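Local coordinates for type IV pilus biogenesis protein PilB (Streptococcus sanguinis, PDB 7B7P) that serves as a bimodular minor type IV pilin that carries a von Willebrand factor A-like module with a metal-dependent adhesion site and acts directly in adhesion, at residues Ser32-Asp37 with Gln135-Val140. Sequence-based numbering, arbitrary orientation.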
# COMPACT_ATOMS: atom_id res chain seq x y z
N SER A 32 -18.09 1.76 8.62
CA SER A 32 -17.33 1.89 7.38
C SER A 32 -18.31 2.04 6.22
O SER A 32 -19.38 1.43 6.22
CB SER A 32 -16.41 0.69 7.14
OG SER A 32 -17.16 -0.50 6.94
N ILE A 33 -17.95 2.88 5.26
CA ILE A 33 -18.82 3.25 4.15
C ILE A 33 -18.06 3.07 2.86
O ILE A 33 -16.91 3.52 2.75
CB ILE A 33 -19.30 4.72 4.24
CG1 ILE A 33 -20.05 4.99 5.54
CG2 ILE A 33 -20.17 5.06 3.03
CD1 ILE A 33 -21.47 4.56 5.47
N PHE A 34 -18.71 2.46 1.87
CA PHE A 34 -18.21 2.40 0.51
C PHE A 34 -19.26 3.00 -0.41
O PHE A 34 -20.41 2.56 -0.40
CB PHE A 34 -17.89 0.96 0.08
CG PHE A 34 -16.66 0.39 0.74
CD1 PHE A 34 -16.73 -0.13 2.03
CD2 PHE A 34 -15.44 0.38 0.08
CE1 PHE A 34 -15.60 -0.65 2.64
CE2 PHE A 34 -14.30 -0.14 0.69
CZ PHE A 34 -14.39 -0.65 1.97
N ILE A 35 -18.87 4.01 -1.19
CA ILE A 35 -19.73 4.49 -2.27
C ILE A 35 -19.49 3.61 -3.50
O ILE A 35 -18.35 3.37 -3.89
CB ILE A 35 -19.45 5.97 -2.58
CG1 ILE A 35 -19.71 6.83 -1.35
CG2 ILE A 35 -20.35 6.45 -3.70
CD1 ILE A 35 -19.95 8.29 -1.69
N LEU A 36 -20.58 3.15 -4.12
CA LEU A 36 -20.52 2.20 -5.22
C LEU A 36 -21.16 2.77 -6.48
O LEU A 36 -22.17 3.47 -6.41
CB LEU A 36 -21.23 0.90 -4.84
CG LEU A 36 -20.87 0.36 -3.46
CD1 LEU A 36 -21.62 -0.93 -3.23
CD2 LEU A 36 -19.37 0.13 -3.32
N ASP A 37 -20.57 2.45 -7.64
CA ASP A 37 -21.23 2.71 -8.91
C ASP A 37 -22.09 1.51 -9.31
O ASP A 37 -22.13 0.49 -8.62
CB ASP A 37 -20.20 3.08 -9.99
CG ASP A 37 -19.20 1.95 -10.30
OD1 ASP A 37 -19.63 0.80 -10.54
OD2 ASP A 37 -17.99 2.23 -10.33
N GLN A 135 -13.59 5.97 7.98
CA GLN A 135 -13.36 4.93 6.98
C GLN A 135 -14.49 4.97 5.97
O GLN A 135 -15.40 4.14 5.98
CB GLN A 135 -13.24 3.56 7.65
CG GLN A 135 -12.08 3.47 8.59
CD GLN A 135 -12.40 2.65 9.81
OE1 GLN A 135 -13.34 1.85 9.82
NE2 GLN A 135 -11.60 2.84 10.86
N VAL A 136 -14.40 5.96 5.09
CA VAL A 136 -15.30 6.15 3.96
C VAL A 136 -14.48 6.03 2.69
O VAL A 136 -13.45 6.69 2.56
CB VAL A 136 -16.02 7.51 4.04
CG1 VAL A 136 -15.02 8.66 3.95
CG2 VAL A 136 -17.08 7.63 2.96
N PHE A 137 -14.91 5.17 1.78
CA PHE A 137 -14.14 4.80 0.61
C PHE A 137 -15.03 4.88 -0.61
O PHE A 137 -16.26 4.74 -0.51
CB PHE A 137 -13.56 3.39 0.72
CG PHE A 137 -12.92 3.12 2.04
CD1 PHE A 137 -11.61 3.48 2.28
CD2 PHE A 137 -13.63 2.51 3.06
CE1 PHE A 137 -11.01 3.24 3.51
CE2 PHE A 137 -13.04 2.26 4.29
CZ PHE A 137 -11.74 2.63 4.52
N SER A 138 -14.42 5.10 -1.76
CA SER A 138 -15.14 5.17 -3.01
C SER A 138 -14.69 4.04 -3.92
O SER A 138 -13.48 3.81 -4.09
CB SER A 138 -14.94 6.51 -3.70
OG SER A 138 -15.40 6.42 -5.03
N LYS A 139 -15.66 3.33 -4.49
CA LYS A 139 -15.43 2.32 -5.51
C LYS A 139 -16.10 2.73 -6.81
O LYS A 139 -16.61 1.89 -7.55
CB LYS A 139 -15.94 0.96 -5.04
CG LYS A 139 -15.05 0.34 -4.00
CD LYS A 139 -15.32 -1.14 -3.79
CE LYS A 139 -14.09 -1.83 -3.23
NZ LYS A 139 -14.38 -3.21 -2.76
N VAL A 140 -16.14 4.03 -7.08
CA VAL A 140 -16.74 4.57 -8.29
C VAL A 140 -15.61 4.76 -9.30
O VAL A 140 -14.82 5.70 -9.20
CB VAL A 140 -17.50 5.88 -8.02
CG1 VAL A 140 -18.33 6.27 -9.24
CG2 VAL A 140 -18.39 5.72 -6.80
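F34 and F137 meet in an offset stack, ring centroids 4.8 Å apart and planes 30° from parallel. F137 CD2 lies over one face of the F34 ring, displaced toward its rim, and comes within 3.4 Å of F34 CZ. With CG anti to the carbonyl carbon (chi1 -72°), F34 carries its ring end nearer strand 136-139, where F137 CB and CD2 meet it. W52 meets F34 edge-to-face and W421 packs on F137, so a loop residue and the C-terminal end of helix 402-424 both border the pair. The aliphatic part of K139 continues this face, its CB 3.9 Å from L36 CD2. On the other face lie I33, V136 and I35: I33 CB touches V136 CG2, and V140, just past the strand, reaches I35 CG2 with its CG2 (3.7 Å). I35 also packs on F95 and T97 of strand 92-101, and V136 on T97. Between the faces runs a parallel ladder: I33 N to Q135 O, F137 N to I33 O, I35 N to F137 O and K139 N to I35 O, all 2.8 to 2.9 Å long. At the polar end, D37 CB packs on V140 CG1 (3.8 Å). D37 OD2 sits 3.1 Å from K139 O, two acceptors and no hydrogen bond, with A141 N donating to OD2 and S39 N to OD1. S138 OG closes an ST turn with V140 N. Edge strand 136-139 is thus held by backbone bonds and apolar side chains; no salt bridge links the segments, the D37 carboxylate being satisfied by backbone N-H groups and the K139 ammonium by P426 O.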